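Local coordinates for protein nicotinate-nucleotide--dimethylbenzimidazole phosphoribosyltransferase (Thermus thermophilus HB8, PDB 1WX1) that probably catalyses transfer of the phosphoribosyl group of nicotinate mononucleotide to 5,6-dimethylbenzimidazole, giving alpha-ribazole 5'-phosphate for cobalamin synthesis, at residues A30-L44 / P313-A325. Sequence-based numbering, arbitrary orientation.
Sequences ALRLAALQGRVKPEL and PLLRAAARILHMA
Segments 30-37 and 313-321 of helices 24-37 and 306-321 cross at -81° through Ala30 and Ala318, and the loop 38-44 leading to strand 47-54 folds back over the second helix. Small residues allow the segment axes to approach to 8.4 Å: Ala30 CB lies 3.1 Å from Ala318 O. Beside it, Leu33, which also packs on Phe273 of strand 272-274, reaches Leu315 O and the methyl of Ala319 with CD1, while Leu44 comes from the loop side and lays its own CD1 against Leu315 CB and Ala319 CB.

Beyond the crossing, Leu322 is wedged between helix and loop. With CG anti to its carbonyl carbon (chi1 -73°), its CD1 is turned in among Ala30, Ala34 and Pro42, packing tightly on Pro42 CD at 3.5 Å. The same methyl lies against Val40 O, a buried carbonyl with no hydrogen-bond partner.

The adjoining His323 supplies the direct polar link: NE2 donates to Pro42 O at 2.6 Å, the oxygen lying in the ring plane although the nitrogen stands above the carbonyl plane. Lys41 CB makes a CH-pi contact over one ring face, the guanidinium of Arg320 covers the opposite face, and Glu43 CG meets the edge at CE1. An alanine in place of His323 would probably leave Pro42 O without this donor and open a gap between Lys41 and Arg320. Gln37 braces the loop from within, its NE2 donating to Glu43 O and its OE1 accepting from Glu43 N. Arg320 NH2 hydrogen-bonds OE1 of Gln87 of the second subunit, on which His323 also packs, so this end lies at the subunit interface. Apolar packing thus dominates, supplemented by a water joining Lys41 NZ to His323 O and by the short imidazole bond, whose donor role requires a proton on NE2.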
loop_
_atom_site.group_PDB
_atom_site.type_symbol
_atom_site.label_atom_id
_atom_site.label_comp_id
_atom_site.label_asym_id
_atom_site.label_seq_id
_atom_site.Cartn_x
_atom_site.Cartn_y
_atom_site.Cartn_z
ATOM N N ALA A 30 6.850 -12.157 1.661
ATOM C CA ALA A 30 6.254 -13.433 2.058
ATOM C C ALA A 30 7.320 -14.412 2.547
ATOM O O ALA A 30 7.158 -15.070 3.577
ATOM C CB ALA A 30 5.489 -14.045 0.878
ATOM N N LEU A 31 8.414 -14.512 1.798
ATOM C CA LEU A 31 9.493 -15.425 2.165
ATOM C C LEU A 31 10.107 -15.061 3.509
ATOM O O LEU A 31 10.429 -15.935 4.312
ATOM C CB LEU A 31 10.576 -15.418 1.091
ATOM C CG LEU A 31 10.118 -15.829 -0.310
ATOM C CD1 LEU A 31 11.292 -15.715 -1.283
ATOM C CD2 LEU A 31 9.583 -17.256 -0.277
ATOM N N ARG A 32 10.281 -13.769 3.755
ATOM C CA ARG A 32 10.858 -13.340 5.021
ATOM C C ARG A 32 9.905 -13.674 6.163
ATOM O O ARG A 32 10.329 -14.153 7.214
ATOM C CB ARG A 32 11.157 -11.838 4.992
ATOM C CG ARG A 32 12.230 -11.438 3.988
ATOM C CD ARG A 32 12.570 -9.952 4.108
ATOM N NE ARG A 32 13.068 -9.636 5.442
ATOM C CZ ARG A 32 13.000 -8.432 6.004
ATOM N NH1 ARG A 32 12.451 -7.415 5.346
ATOM N NH2 ARG A 32 13.473 -8.250 7.231
ATOM N N LEU A 33 8.616 -13.431 5.953
ATOM C CA LEU A 33 7.615 -13.729 6.972
ATOM C C LEU A 33 7.618 -15.221 7.301
ATOM O O LEU A 33 7.555 -15.612 8.471
ATOM C CB LEU A 33 6.229 -13.292 6.488
ATOM C CG LEU A 33 6.066 -11.772 6.369
ATOM C CD1 LEU A 33 4.726 -11.428 5.729
ATOM C CD2 LEU A 33 6.184 -11.147 7.767
ATOM N N ALA A 34 7.691 -16.057 6.269
ATOM C CA ALA A 34 7.715 -17.501 6.474
ATOM C C ALA A 34 8.921 -17.901 7.313
ATOM O O ALA A 34 8.802 -18.690 8.250
ATOM C CB ALA A 34 7.752 -18.226 5.126
ATOM N N ALA A 35 10.085 -17.354 6.974
ATOM C CA ALA A 35 11.312 -17.663 7.697
ATOM C C ALA A 35 11.244 -17.192 9.150
ATOM O O ALA A 35 11.726 -17.879 10.050
ATOM C CB ALA A 35 12.506 -17.029 6.993
ATOM N N LEU A 36 10.643 -16.026 9.375
ATOM C CA LEU A 36 10.511 -15.485 10.725
ATOM C C LEU A 36 9.603 -16.337 11.596
ATOM O O LEU A 36 9.906 -16.581 12.759
ATOM C CB LEU A 36 9.956 -14.060 10.687
ATOM C CG LEU A 36 10.903 -12.946 10.253
ATOM C CD1 LEU A 36 10.175 -11.607 10.340
ATOM C CD2 LEU A 36 12.136 -12.940 11.151
ATOM N N GLN A 37 8.482 -16.783 11.036
ATOM C CA GLN A 37 7.543 -17.606 11.786
ATOM C C GLN A 37 7.940 -19.078 11.804
ATOM O O GLN A 37 7.461 -19.846 12.638
ATOM C CB GLN A 37 6.138 -17.490 11.202
ATOM C CG GLN A 37 5.593 -16.079 11.127
ATOM C CD GLN A 37 4.095 -16.065 10.895
ATOM O OE1 GLN A 37 3.517 -17.052 10.432
ATOM N NE2 GLN A 37 3.455 -14.945 11.216
ATOM N N GLY A 38 8.804 -19.472 10.875
ATOM C CA GLY A 38 9.228 -20.860 10.809
ATOM C C GLY A 38 8.132 -21.737 10.234
ATOM O O GLY A 38 8.008 -22.902 10.596
ATOM N N ARG A 39 7.342 -21.175 9.326
ATOM C CA ARG A 39 6.241 -21.899 8.690
ATOM C C ARG A 39 6.244 -21.549 7.207
ATOM O O ARG A 39 6.349 -20.382 6.854
ATOM C CB ARG A 39 4.910 -21.444 9.276
ATOM C CG ARG A 39 4.956 -21.168 10.748
ATOM C CD ARG A 39 3.822 -20.232 11.136
ATOM N NE ARG A 39 2.531 -20.898 11.120
ATOM C CZ ARG A 39 1.389 -20.328 11.509
ATOM N NH1 ARG A 39 1.391 -19.075 11.968
ATOM N NH2 ARG A 39 0.226 -20.962 11.340
ATOM N N VAL A 40 6.116 -22.553 6.347
ATOM C CA VAL A 40 6.097 -22.310 4.910
ATOM C C VAL A 40 4.843 -21.532 4.523
ATOM O O VAL A 40 4.831 -20.817 3.524
ATOM C CB VAL A 40 6.154 -23.628 4.104
ATOM C CG1 VAL A 40 5.988 -23.344 2.621
ATOM C CG2 VAL A 40 7.487 -24.317 4.353
ATOM N N LYS A 41 3.791 -21.672 5.324
ATOM C CA LYS A 41 2.551 -20.948 5.082
ATOM C C LYS A 41 2.313 -20.015 6.271
ATOM O O LYS A 41 1.561 -20.334 7.190
ATOM C CB LYS A 41 1.377 -21.919 4.912
ATOM C CG LYS A 41 1.470 -22.763 3.637
ATOM C CD LYS A 41 0.207 -23.579 3.403
ATOM C CE LYS A 41 0.316 -24.410 2.130
ATOM N NZ LYS A 41 -0.961 -25.114 1.805
ATOM N N PRO A 42 2.960 -18.840 6.254
ATOM C CA PRO A 42 2.834 -17.850 7.326
ATOM C C PRO A 42 1.410 -17.339 7.456
ATOM O O PRO A 42 0.652 -17.318 6.483
ATOM C CB PRO A 42 3.787 -16.725 6.900
ATOM C CG PRO A 42 4.585 -17.292 5.755
ATOM C CD PRO A 42 3.666 -18.269 5.097
ATOM N N GLU A 43 1.059 -16.924 8.667
ATOM C CA GLU A 43 -0.262 -16.383 8.939
ATOM C C GLU A 43 -0.116 -15.177 9.864
ATOM O O GLU A 43 0.637 -15.218 10.834
ATOM C CB GLU A 43 -1.147 -17.447 9.593
ATOM C CG GLU A 43 -1.361 -18.682 8.718
ATOM C CD GLU A 43 -2.364 -19.656 9.305
ATOM O OE1 GLU A 43 -3.536 -19.264 9.493
ATOM O OE2 GLU A 43 -1.984 -20.814 9.576
ATOM N N LEU A 44 -0.818 -14.100 9.534
ATOM C CA LEU A 44 -0.781 -12.886 10.333
ATOM C C LEU A 44 -2.199 -12.477 10.681
ATOM O O LEU A 44 -3.152 -12.842 9.996
ATOM C CB LEU A 44 -0.100 -11.753 9.565
ATOM C CG LEU A 44 1.410 -11.873 9.351
ATOM C CD1 LEU A 44 1.892 -10.699 8.499
ATOM C CD2 LEU A 44 2.125 -11.883 10.698
ATOM N N PRO A 313 -1.634 -4.136 6.159
ATOM C CA PRO A 313 -2.477 -4.967 5.287
ATOM C C PRO A 313 -1.648 -5.595 4.162
ATOM O O PRO A 313 -1.950 -6.690 3.693
ATOM C CB PRO A 313 -3.516 -3.978 4.761
ATOM C CG PRO A 313 -3.637 -2.989 5.882
ATOM C CD PRO A 313 -2.192 -2.778 6.288
ATOM N N LEU A 314 -0.602 -4.894 3.728
ATOM C CA LEU A 314 0.264 -5.426 2.678
ATOM C C LEU A 314 1.042 -6.618 3.217
ATOM O O LEU A 314 1.239 -7.607 2.511
ATOM C CB LEU A 314 1.243 -4.363 2.178
ATOM C CG LEU A 314 0.648 -3.197 1.396
ATOM C CD1 LEU A 314 1.777 -2.276 0.940
ATOM C CD2 LEU A 314 -0.125 -3.727 0.190
ATOM N N LEU A 315 1.485 -6.531 4.471
ATOM C CA LEU A 315 2.222 -7.640 5.062
ATOM C C LEU A 315 1.321 -8.866 5.176
ATOM O O LEU A 315 1.758 -9.994 4.945
ATOM C CB LEU A 315 2.758 -7.258 6.447
ATOM C CG LEU A 315 3.713 -6.062 6.478
ATOM C CD1 LEU A 315 4.234 -5.854 7.891
ATOM C CD2 LEU A 315 4.865 -6.302 5.529
ATOM N N ARG A 316 0.058 -8.645 5.532
ATOM C CA ARG A 316 -0.891 -9.751 5.661
ATOM C C ARG A 316 -1.130 -10.389 4.296
ATOM O O ARG A 316 -1.170 -11.612 4.171
ATOM C CB ARG A 316 -2.223 -9.262 6.240
ATOM C CG ARG A 316 -2.110 -8.675 7.637
ATOM C CD ARG A 316 -3.461 -8.589 8.321
ATOM N NE ARG A 316 -3.348 -7.981 9.644
ATOM C CZ ARG A 316 -3.519 -6.686 9.890
ATOM N NH1 ARG A 316 -3.822 -5.856 8.900
ATOM N NH2 ARG A 316 -3.372 -6.217 11.127
ATOM N N ALA A 317 -1.287 -9.549 3.279
ATOM C CA ALA A 317 -1.506 -10.031 1.919
ATOM C C ALA A 317 -0.315 -10.869 1.475
ATOM O O ALA A 317 -0.476 -11.932 0.877
ATOM C CB ALA A 317 -1.688 -8.854 0.974
ATOM N N ALA A 318 0.885 -10.377 1.764
ATOM C CA ALA A 318 2.107 -11.078 1.401
ATOM C C ALA A 318 2.129 -12.478 2.017
ATOM O O ALA A 318 2.467 -13.455 1.349
ATOM C CB ALA A 318 3.323 -10.276 1.866
ATOM N N ALA A 319 1.765 -12.574 3.291
ATOM C CA ALA A 319 1.750 -13.867 3.972
ATOM C C ALA A 319 0.807 -14.856 3.284
ATOM O O ALA A 319 1.115 -16.042 3.178
ATOM C CB ALA A 319 1.341 -13.682 5.434
ATOM N N ARG A 320 -0.335 -14.361 2.807
ATOM C CA ARG A 320 -1.323 -15.205 2.138
ATOM C C ARG A 320 -0.867 -15.745 0.779
ATOM O O ARG A 320 -1.426 -16.721 0.278
ATOM C CB ARG A 320 -2.636 -14.439 1.949
ATOM C CG ARG A 320 -3.312 -14.007 3.247
ATOM C CD ARG A 320 -3.588 -15.194 4.160
ATOM N NE ARG A 320 -4.357 -16.247 3.495
ATOM C CZ ARG A 320 -4.799 -17.344 4.105
ATOM N NH1 ARG A 320 -4.551 -17.531 5.396
ATOM N NH2 ARG A 320 -5.484 -18.258 3.426
ATOM N N ILE A 321 0.135 -15.117 0.174
ATOM C CA ILE A 321 0.619 -15.584 -1.124
ATOM C C ILE A 321 0.988 -17.060 -1.063
ATOM O O ILE A 321 0.653 -17.831 -1.962
ATOM C CB ILE A 321 1.864 -14.790 -1.599
ATOM C CG1 ILE A 321 1.476 -13.347 -1.915
ATOM C CG2 ILE A 321 2.459 -15.450 -2.842
ATOM C CD1 ILE A 321 2.656 -12.448 -2.249
ATOM N N LEU A 322 1.671 -17.448 0.009
ATOM C CA LEU A 322 2.107 -18.828 0.181
ATOM C C LEU A 322 0.952 -19.794 0.443
ATOM O O LEU A 322 1.145 -21.007 0.480
ATOM C CB LEU A 322 3.156 -18.901 1.295
ATOM C CG LEU A 322 4.509 -18.314 0.859
ATOM C CD1 LEU A 322 5.367 -17.963 2.065
ATOM C CD2 LEU A 322 5.220 -19.319 -0.039
ATOM N N HIS A 323 -0.248 -19.249 0.612
ATOM C CA HIS A 323 -1.429 -20.068 0.835
ATOM C C HIS A 323 -2.107 -20.366 -0.507
ATOM O O HIS A 323 -3.101 -21.091 -0.567
ATOM C CB HIS A 323 -2.393 -19.357 1.785
ATOM C CG HIS A 323 -1.895 -19.284 3.196
ATOM N ND1 HIS A 323 -2.366 -20.118 4.194
ATOM C CD2 HIS A 323 -0.948 -18.511 3.769
ATOM C CE1 HIS A 323 -1.728 -19.854 5.318
ATOM N NE2 HIS A 323 -0.860 -18.884 5.093
ATOM N N MET A 324 -1.567 -19.796 -1.580
ATOM C CA MET A 324 -2.102 -20.040 -2.915
ATOM C C MET A 324 -1.828 -21.500 -3.246
ATOM O O MET A 324 -1.002 -22.148 -2.600
ATOM C CB MET A 324 -1.388 -19.186 -3.965
ATOM C CG MET A 324 -1.776 -17.725 -4.006
ATOM S SD MET A 324 -0.681 -16.842 -5.132
ATOM C CE MET A 324 -1.148 -17.571 -6.714
ATOM N N ALA A 325 -2.515 -22.012 -4.259
ATOM C CA ALA A 325 -2.305 -23.390 -4.685
ATOM C C ALA A 325 -1.137 -23.403 -5.664
ATOM O O ALA A 325 -0.882 -22.406 -6.346
ATOM C CB ALA A 325 -3.555 -23.917 -5.370
HETATM O O HOH W 1 -3.126 -23.290 1.090
HETATM O O HOH W 2 -1.889 -12.815 6.549
HETATM O O HOH W 3 -3.104 -15.472 7.431
#